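Local structure of putative glutathionylspermidine synthase (Methylobacillus flagellatus, 3N6X) at residues Val220-Pro225 against Phe233-Ile238; Leu207-Gln212 against Ser435-Ser440; Ser300-Gly305 against Ala310-Thr315. The protein is a putative glutathionylspermidine synthase, a probable ligase of the circularly permuted ATP-grasp family whose exact substrates remain to be established. All blocks are in the same frame, centred on the assembly; numbering follows the deposited sequence. Where two conformers were deposited one is given.

Contact 1 (Val220-Pro225 against Phe233-Ile238); sequences VVLLTP and FEHAFI
L222 meets H235 and I238 where strand 220-223 packs against helix 232-242, the strand-helix half of a beta-alpha-beta unit that parallel strand 245-247 completes. The leucine side chain crosses both partners at about a right angle. Its CD1 methyl lies 3.4 Å from the backbone O of H235 and 3.5 Å from CG2 of I238, while CD2 reaches CB of H235. One strand residue thus touches two helix residues a turn apart. T224 comes next, with OG1 anti to the backbone N (chi1 -176°), a position that points it at the imidazole. OG1 lies in the ring plane, 2.7 Å from ND1 of H235, a short hydrogen bond; G226 N adds a weak bond to the same oxygen. A leucine in place of H235 would probably leave the buried T224 hydroxyl without this ring nitrogen and the two elements without their one polar link. R276 and N229 also touch the H235 side chain. P225 ends the line at the ring's edge, near its plane: CD sits 3.7 Å from CE1 of H235.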
loop_
_atom_site.group_PDB
_atom_site.type_symbol
_atom_site.label_atom_id
_atom_site.label_comp_id
_atom_site.label_asym_id
_atom_site.label_seq_id
_atom_site.Cartn_x
_atom_site.Cartn_y
_atom_site.Cartn_z
ATOM N N VAL A 220 -15.870 8.179 -16.142
ATOM C CA VAL A 220 -15.044 7.302 -15.310
ATOM C C VAL A 220 -15.926 6.317 -14.552
ATOM O O VAL A 220 -16.929 6.715 -13.976
ATOM C CB VAL A 220 -14.139 8.119 -14.333
ATOM C CG1 VAL A 220 -13.168 7.203 -13.582
ATOM C CG2 VAL A 220 -13.383 9.229 -15.062
ATOM N N VAL A 221 -15.561 5.030 -14.566
ATOM C CA VAL A 221 -16.276 3.995 -13.817
ATOM C C VAL A 221 -15.266 3.200 -12.966
ATOM O O VAL A 221 -14.065 3.246 -13.237
ATOM C CB VAL A 221 -17.126 3.048 -14.730
ATOM C CG1 VAL A 221 -18.142 3.829 -15.570
ATOM C CG2 VAL A 221 -16.236 2.172 -15.611
ATOM N N LEU A 222 -15.751 2.496 -11.942
ATOM C CA LEU A 222 -14.913 1.611 -11.141
ATOM C C LEU A 222 -15.333 0.159 -11.432
ATOM O O LEU A 222 -16.456 -0.236 -11.096
ATOM C CB LEU A 222 -15.037 1.921 -9.634
ATOM C CG LEU A 222 -13.905 1.370 -8.711
ATOM C CD1 LEU A 222 -13.919 2.077 -7.367
ATOM C CD2 LEU A 222 -14.029 -0.146 -8.490
ATOM N N LEU A 223 -14.444 -0.621 -12.093
ATOM C CA LEU A 223 -14.722 -2.030 -12.397
ATOM C C LEU A 223 -14.357 -2.937 -11.198
ATOM O O LEU A 223 -13.196 -3.012 -10.806
ATOM C CB LEU A 223 -14.010 -2.462 -13.689
ATOM C CG LEU A 223 -14.038 -3.943 -14.062
ATOM C CD1 LEU A 223 -15.459 -4.414 -14.425
ATOM C CD2 LEU A 223 -13.082 -4.224 -15.206
ATOM N N THR A 224 -15.380 -3.549 -10.581
ATOM C CA THR A 224 -15.220 -4.413 -9.409
ATOM C C THR A 224 -15.478 -5.899 -9.750
ATOM O O THR A 224 -16.346 -6.198 -10.583
ATOM C CB THR A 224 -16.156 -3.938 -8.256
ATOM O OG1 THR A 224 -15.917 -4.736 -7.099
ATOM C CG2 THR A 224 -17.652 -4.028 -8.622
ATOM N N PRO A 225 -14.787 -6.857 -9.068
ATOM C CA PRO A 225 -15.136 -8.274 -9.270
ATOM C C PRO A 225 -16.517 -8.602 -8.687
ATOM O O PRO A 225 -17.191 -9.500 -9.178
ATOM C CB PRO A 225 -14.018 -9.029 -8.554
ATOM C CG PRO A 225 -13.469 -8.079 -7.574
ATOM C CD PRO A 225 -13.712 -6.691 -8.066
ATOM N N PHE A 233 -16.292 -3.791 -0.201
ATOM C CA PHE A 233 -16.794 -2.601 0.479
ATOM C C PHE A 233 -15.959 -1.372 0.124
ATOM O O PHE A 233 -16.537 -0.324 -0.155
ATOM C CB PHE A 233 -16.900 -2.784 2.010
ATOM C CG PHE A 233 -17.263 -1.494 2.720
ATOM C CD1 PHE A 233 -18.551 -0.971 2.632
ATOM C CD2 PHE A 233 -16.289 -0.741 3.370
ATOM C CE1 PHE A 233 -18.867 0.257 3.218
ATOM C CE2 PHE A 233 -16.609 0.486 3.958
ATOM C CZ PHE A 233 -17.894 0.977 3.877
ATOM N N GLU A 234 -14.610 -1.506 0.065
ATOM C CA GLU A 234 -13.747 -0.396 -0.328
ATOM C C GLU A 234 -14.083 0.082 -1.748
ATOM O O GLU A 234 -14.143 1.288 -1.973
ATOM C CB GLU A 234 -12.246 -0.755 -0.201
ATOM C CG GLU A 234 -11.351 0.462 -0.398
ATOM C CD GLU A 234 -9.861 0.273 -0.197
ATOM O OE1 GLU A 234 -9.423 0.226 0.977
ATOM O OE2 GLU A 234 -9.121 0.354 -1.202
ATOM N N HIS A 235 -14.380 -0.861 -2.682
ATOM C CA HIS A 235 -14.720 -0.515 -4.071
ATOM C C HIS A 235 -16.005 0.322 -4.105
ATOM O O HIS A 235 -16.040 1.380 -4.741
ATOM C CB HIS A 235 -14.892 -1.789 -4.936
ATOM C CG HIS A 235 -13.743 -2.763 -4.873
ATOM N ND1 HIS A 235 -13.826 -4.007 -5.471
ATOM C CD2 HIS A 235 -12.511 -2.631 -4.309
ATOM C CE1 HIS A 235 -12.662 -4.597 -5.237
ATOM N NE2 HIS A 235 -11.849 -3.814 -4.522
ATOM N N ALA A 236 -17.048 -0.140 -3.383
ATOM C CA ALA A 236 -18.334 0.536 -3.313
ATOM C C ALA A 236 -18.188 1.901 -2.611
ATOM O O ALA A 236 -18.691 2.914 -3.120
ATOM C CB ALA A 236 -19.351 -0.345 -2.578
ATOM N N PHE A 237 -17.412 1.929 -1.492
ATOM C CA PHE A 237 -17.140 3.138 -0.709
ATOM C C PHE A 237 -16.394 4.210 -1.526
ATOM O O PHE A 237 -16.875 5.349 -1.600
ATOM C CB PHE A 237 -16.386 2.792 0.600
ATOM C CG PHE A 237 -15.839 3.980 1.367
ATOM C CD1 PHE A 237 -16.685 4.797 2.119
ATOM C CD2 PHE A 237 -14.478 4.281 1.341
ATOM C CE1 PHE A 237 -16.178 5.900 2.827
ATOM C CE2 PHE A 237 -13.975 5.386 2.046
ATOM C CZ PHE A 237 -14.828 6.184 2.789
ATOM N N ILE A 238 -15.235 3.851 -2.156
ATOM C CA ILE A 238 -14.478 4.823 -2.932
ATOM C C ILE A 238 -15.265 5.347 -4.150
ATOM O O ILE A 238 -15.284 6.548 -4.384
ATOM C CB ILE A 238 -13.001 4.364 -3.221
ATOM C CG1 ILE A 238 -12.076 5.556 -3.519
ATOM C CG2 ILE A 238 -12.910 3.292 -4.290
ATOM C CD1 ILE A 238 -11.580 6.272 -2.292
#

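Contact 2 (Leu207-Gln212 against Ser435-Ser440); sequences LRAVAQ and SGKTVS
A209 and K437 bury the greatest area here, and their meeting is one of aliphatic chain against methyl. The CB of A209 points toward the other segment and is met by the lysine from alongside: K437 CG is 4.1 Å from A209 CB, and K437 CE is 3.9 Å from the same methyl. The lysine starts from an off-staggered chi1 of -91°, runs extended through chi2 and chi3, then bends at chi4 (-63°). That course takes CE to 3.7 Å from the A209 carbonyl O, and NZ is equally distant from that oxygen, too long for a hydrogen bond. The lysine is exposed and poorly ordered, so its path is less certain than that of the backbone.

G436 is the third contributor. Its CA lies 5.9 Å from that of A209, the closest pair of CA atoms across the two segments, and CG1 of V210 stands 4.4 Å from G436 CA. The glycine backbone makes the turn that G436 N closes on T438 O, 3.0 Å away. All these cross-segment contacts are van der Waals in character, and the interface is small, 159 Å² in all.

The contact joins the C-terminal end of helix 199-209 to the hairpin turn between strands 423-435 and 439-441. Helix 81-105 packs against S435 and V439 of the hairpin, whereas L207 of the other segment rests on strands 268-275 and 308-310, so the touch lies between two sheets.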
loop_
_atom_site.group_PDB
_atom_site.type_symbol
_atom_site.label_atom_id
_atom_site.label_comp_id
_atom_site.label_asym_id
_atom_site.label_seq_id
_atom_site.Cartn_x
_atom_site.Cartn_y
_atom_site.Cartn_z
ATOM N N LEU A 207 -7.802 10.493 -12.548
ATOM C CA LEU A 207 -8.312 9.504 -13.527
ATOM C C LEU A 207 -8.811 10.208 -14.805
ATOM O O LEU A 207 -8.582 9.712 -15.904
ATOM C CB LEU A 207 -9.414 8.605 -12.926
ATOM C CG LEU A 207 -8.964 7.634 -11.819
ATOM C CD1 LEU A 207 -10.147 6.949 -11.178
ATOM C CD2 LEU A 207 -7.998 6.601 -12.351
ATOM N N ARG A 208 -9.452 11.380 -14.651
ATOM C CA ARG A 208 -9.933 12.185 -15.781
ATOM C C ARG A 208 -8.752 12.669 -16.626
ATOM O O ARG A 208 -8.856 12.751 -17.849
ATOM C CB ARG A 208 -10.738 13.400 -15.274
ATOM C CG ARG A 208 -12.055 13.039 -14.602
ATOM C CD ARG A 208 -12.680 14.243 -13.920
ATOM N NE ARG A 208 -13.376 15.102 -14.879
ATOM C CZ ARG A 208 -12.912 16.268 -15.308
ATOM N NH1 ARG A 208 -11.760 16.742 -14.847
ATOM N NH2 ARG A 208 -13.595 16.971 -16.200
ATOM N N ALA A 209 -7.627 12.991 -15.961
ATOM C CA ALA A 209 -6.414 13.508 -16.590
ATOM C C ALA A 209 -5.714 12.463 -17.465
ATOM O O ALA A 209 -4.890 12.825 -18.314
ATOM C CB ALA A 209 -5.459 14.026 -15.515
ATOM N N VAL A 210 -6.019 11.164 -17.251
ATOM C CA VAL A 210 -5.396 10.091 -18.026
ATOM C C VAL A 210 -6.310 9.558 -19.084
ATOM O O VAL A 210 -6.046 8.498 -19.632
ATOM C CB VAL A 210 -4.734 8.966 -17.172
ATOM C CG1 VAL A 210 -3.498 9.490 -16.442
ATOM C CG2 VAL A 210 -5.728 8.328 -16.200
ATOM N N ALA A 211 -7.372 10.317 -19.426
ATOM C CA ALA A 211 -8.255 9.955 -20.533
ATOM C C ALA A 211 -7.434 10.029 -21.815
ATOM O O ALA A 211 -6.466 10.795 -21.870
ATOM C CB ALA A 211 -9.421 10.925 -20.611
ATOM N N GLN A 212 -7.768 9.210 -22.821
ATOM C CA GLN A 212 -7.030 9.222 -24.099
ATOM C C GLN A 212 -7.139 10.596 -24.829
ATOM O O GLN A 212 -7.990 11.424 -24.479
ATOM C CB GLN A 212 -7.476 8.060 -25.005
ATOM C CG GLN A 212 -7.245 6.675 -24.373
ATOM C CD GLN A 212 -5.851 6.107 -24.599
ATOM O OE1 GLN A 212 -4.952 6.751 -25.169
ATOM N NE2 GLN A 212 -5.634 4.887 -24.138
ATOM N N SER A 435 -0.542 9.468 -9.214
ATOM C CA SER A 435 0.068 10.022 -10.427
ATOM C C SER A 435 -0.984 10.213 -11.511
ATOM O O SER A 435 -1.621 9.257 -11.942
ATOM C CB SER A 435 1.179 9.108 -10.958
ATOM O OG SER A 435 2.126 8.748 -9.970
ATOM N N GLY A 436 -1.155 11.448 -11.926
ATOM C CA GLY A 436 -2.035 11.831 -13.019
ATOM C C GLY A 436 -1.237 12.706 -13.946
ATOM O O GLY A 436 -0.233 12.251 -14.506
ATOM N N LYS A 437 -1.561 13.998 -13.995
ATOM C CA LYS A 437 -0.697 14.923 -14.725
ATOM C C LYS A 437 0.428 15.351 -13.803
ATOM O O LYS A 437 1.526 15.649 -14.267
ATOM C CB LYS A 437 -1.482 16.114 -15.294
ATOM C CG LYS A 437 -1.981 15.836 -16.719
ATOM C CD LYS A 437 -2.963 16.894 -17.227
ATOM C CE LYS A 437 -3.910 16.344 -18.284
ATOM N NZ LYS A 437 -3.194 15.902 -19.517
ATOM N N THR A 438 0.191 15.234 -12.476
ATOM C CA THR A 438 1.183 15.497 -11.423
ATOM C C THR A 438 1.265 14.306 -10.465
ATOM O O THR A 438 0.335 13.499 -10.393
ATOM C CB THR A 438 0.825 16.774 -10.638
ATOM O OG1 THR A 438 -0.550 16.703 -10.235
ATOM C CG2 THR A 438 1.088 18.047 -11.438
ATOM N N VAL A 439 2.369 14.212 -9.718
ATOM C CA VAL A 439 2.562 13.158 -8.738
ATOM C C VAL A 439 2.437 13.771 -7.341
ATOM O O VAL A 439 3.133 14.739 -7.028
ATOM C CB VAL A 439 3.897 12.403 -8.948
ATOM C CG1 VAL A 439 3.986 11.198 -8.028
ATOM C CG2 VAL A 439 4.065 11.981 -10.406
ATOM N N SER A 440 1.487 13.272 -6.540
ATOM C CA SER A 440 1.206 13.855 -5.235
ATOM C C SER A 440 0.759 12.822 -4.229
ATOM O O SER A 440 0.452 11.684 -4.591
ATOM C CB SER A 440 0.145 14.956 -5.359
ATOM O OG SER A 440 -1.089 14.456 -5.857
#

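Contact 3 (Ser300-Gly305 against Ala310-Thr315); sequences SVYRNG and ANAVGT. With SO4 (sulfate ion), chain C.
Y302 reaches from helix 298-303 to the loop after strand 308-310, touching A312 with its hydroxyl and V313 with a ring carbon. Its CG is anti to the backbone N (chi1 178°), which carries the ring straight out from the helix. The A312 methyl lies at the ring edge, near its plane, with CB 3.1 Å from Y302 OH; this is tight for a carbon and an oxygen. V313 slides past the tyrosine in the opposite direction, and its CB is 4.1 Å from Y302 CE2. CG2 of V313, the methyl beside the backbone N, is just as near to that ring carbon.

The helix's other flank holds a sulfate, probably from the crystallisation liquor. R303 bends at chi3 (35°), bringing the edge of its guanidinium to the anion: NE lies 3.0 Å from sulfate O1, with O1 in the guanidinium plane and an almost straight bond of 169°. The OG of S300 gives a second bond, 2.9 Å to sulfate O4. N304 ND2 donates to S300 O at 2.8 Å, with that oxygen close to its amide plane, and offers a weak, longer bond to sulfate O2. Beyond it G305, at positive phi, ends the helix as the C-prime residue of a Schellman motif.

The two faces therefore differ in chemistry. Toward the loop the helix relies on buried van der Waals contact of one tyrosine, its hydroxyl against a methyl and its ring against a valine, with the loop itself held by R275 and D279; on the other flank, arginine, serine and amide donors form a site able to accept an anion.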
loop_
_atom_site.group_PDB
_atom_site.type_symbol
_atom_site.label_atom_id
_atom_site.label_comp_id
_atom_site.label_asym_id
_atom_site.label_seq_id
_atom_site.Cartn_x
_atom_site.Cartn_y
_atom_site.Cartn_z
ATOM N N SER A 300 -7.796 -5.163 -26.203
ATOM C CA SER A 300 -7.646 -4.613 -27.562
ATOM C C SER A 300 -8.011 -3.110 -27.642
ATOM O O SER A 300 -7.318 -2.353 -28.325
ATOM C CB SER A 300 -8.479 -5.417 -28.560
ATOM O OG SER A 300 -8.502 -4.799 -29.839
ATOM N N VAL A 301 -9.101 -2.689 -26.955
ATOM C CA VAL A 301 -9.534 -1.269 -26.926
ATOM C C VAL A 301 -8.451 -0.404 -26.238
ATOM O O VAL A 301 -8.139 0.695 -26.698
ATOM C CB VAL A 301 -10.928 -1.106 -26.228
ATOM C CG1 VAL A 301 -11.379 0.349 -26.219
ATOM C CG2 VAL A 301 -11.976 -1.981 -26.898
ATOM N N TYR A 302 -7.907 -0.907 -25.136
ATOM C CA TYR A 302 -6.866 -0.250 -24.366
ATOM C C TYR A 302 -5.580 -0.134 -25.198
ATOM O O TYR A 302 -5.021 0.957 -25.308
ATOM C CB TYR A 302 -6.618 -1.031 -23.061
ATOM C CG TYR A 302 -5.518 -0.467 -22.187
ATOM C CD1 TYR A 302 -5.474 0.897 -21.876
ATOM C CD2 TYR A 302 -4.579 -1.304 -21.585
ATOM C CE1 TYR A 302 -4.496 1.413 -21.029
ATOM C CE2 TYR A 302 -3.620 -0.803 -20.707
ATOM C CZ TYR A 302 -3.576 0.556 -20.436
ATOM O OH TYR A 302 -2.636 1.048 -19.577
ATOM N N ARG A 303 -5.152 -1.249 -25.831
ATOM C CA ARG A 303 -3.955 -1.276 -26.687
ATOM C C ARG A 303 -4.094 -0.328 -27.882
ATOM O O ARG A 303 -3.087 0.213 -28.335
ATOM C CB ARG A 303 -3.676 -2.709 -27.187
ATOM C CG ARG A 303 -3.057 -3.648 -26.134
ATOM C CD ARG A 303 -2.933 -5.095 -26.628
ATOM N NE ARG A 303 -2.633 -5.181 -28.065
ATOM C CZ ARG A 303 -1.409 -5.117 -28.586
ATOM N NH1 ARG A 303 -0.351 -4.984 -27.798
ATOM N NH2 ARG A 303 -1.238 -5.171 -29.898
ATOM N N ASN A 304 -5.349 -0.087 -28.364
ATOM C CA ASN A 304 -5.622 0.785 -29.522
ATOM C C ASN A 304 -6.137 2.190 -29.183
ATOM O O ASN A 304 -6.604 2.911 -30.073
ATOM C CB ASN A 304 -6.524 0.087 -30.544
ATOM C CG ASN A 304 -5.828 -1.046 -31.245
ATOM O OD1 ASN A 304 -5.033 -0.838 -32.147
ATOM N ND2 ASN A 304 -6.052 -2.264 -30.791
ATOM N N GLY A 305 -6.011 2.578 -27.920
ATOM C CA GLY A 305 -6.313 3.930 -27.454
ATOM C C GLY A 305 -7.772 4.337 -27.332
ATOM O O GLY A 305 -8.070 5.533 -27.244
ATOM N N ALA A 310 -6.716 1.964 -15.326
ATOM C CA ALA A 310 -5.927 2.470 -14.213
ATOM C C ALA A 310 -6.157 1.588 -12.991
ATOM O O ALA A 310 -7.289 1.450 -12.569
ATOM C CB ALA A 310 -6.320 3.910 -13.908
ATOM N N ASN A 311 -5.114 0.915 -12.469
ATOM C CA ASN A 311 -3.736 0.972 -12.985
ATOM C C ASN A 311 -3.613 0.230 -14.323
ATOM O O ASN A 311 -4.469 -0.596 -14.670
ATOM C CB ASN A 311 -2.760 0.391 -11.963
ATOM C CG ASN A 311 -2.573 1.246 -10.727
ATOM O OD1 ASN A 311 -3.065 2.374 -10.626
ATOM N ND2 ASN A 311 -1.807 0.753 -9.784
ATOM N N ALA A 312 -2.593 0.586 -15.103
ATOM C CA ALA A 312 -2.323 -0.034 -16.388
ATOM C C ALA A 312 -2.153 -1.535 -16.242
ATOM O O ALA A 312 -1.816 -2.018 -15.158
ATOM C CB ALA A 312 -1.059 0.562 -16.989
ATOM N N VAL A 313 -2.354 -2.272 -17.344
ATOM C CA VAL A 313 -2.089 -3.701 -17.418
ATOM C C VAL A 313 -0.537 -3.881 -17.431
ATOM O O VAL A 313 0.163 -3.085 -18.055
ATOM C CB VAL A 313 -2.751 -4.301 -18.711
ATOM C CG1 VAL A 313 -2.237 -5.715 -19.004
ATOM C CG2 VAL A 313 -4.277 -4.294 -18.608
ATOM N N GLY A 314 -0.035 -4.888 -16.714
ATOM C CA GLY A 314 1.392 -5.215 -16.698
ATOM C C GLY A 314 2.263 -4.475 -15.698
ATOM O O GLY A 314 3.491 -4.477 -15.839
ATOM N N THR A 315 1.654 -3.858 -14.656
ATOM C CA THR A 315 2.446 -3.157 -13.627
ATOM C C THR A 315 3.127 -4.136 -12.668
ATOM O O THR A 315 4.067 -3.748 -11.968
ATOM C CB THR A 315 1.586 -2.152 -12.840
ATOM O OG1 THR A 315 0.555 -2.862 -12.153
ATOM C CG2 THR A 315 1.000 -1.061 -13.723
HETATM S S SO4 C . -5.145 -5.904 -31.104
HETATM O O1 SO4 C . -5.175 -5.588 -29.670
HETATM O O2 SO4 C . -4.296 -4.933 -31.813
HETATM O O3 SO4 C . -4.600 -7.261 -31.291
HETATM O O4 SO4 C . -6.519 -5.840 -31.655
#

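How the contacts relate
From the N terminus, helix 199-209 opens contact 2, and strand 220-223 follows directly to begin contact 1, whose short loop closes on helix 232-242. Contact 3 then opens and closes at 300-305 and 310-315, after contact 1 and in series with it. Contact 2 closes last, at 435-440, so both others nest within its long loop and none cross. L207, in the 207-212 segment, touches residues of the other two: its CD1 lies 3.9 Å from V220 CG1, and its CD2 3.5 Å from A310 CB. Contacts 1 and 3 do not touch, but strand 268-275 pairs with both 220-223 and 308-310, while contact 2 ties this sheet's flanking helix to the larger mixed sheet.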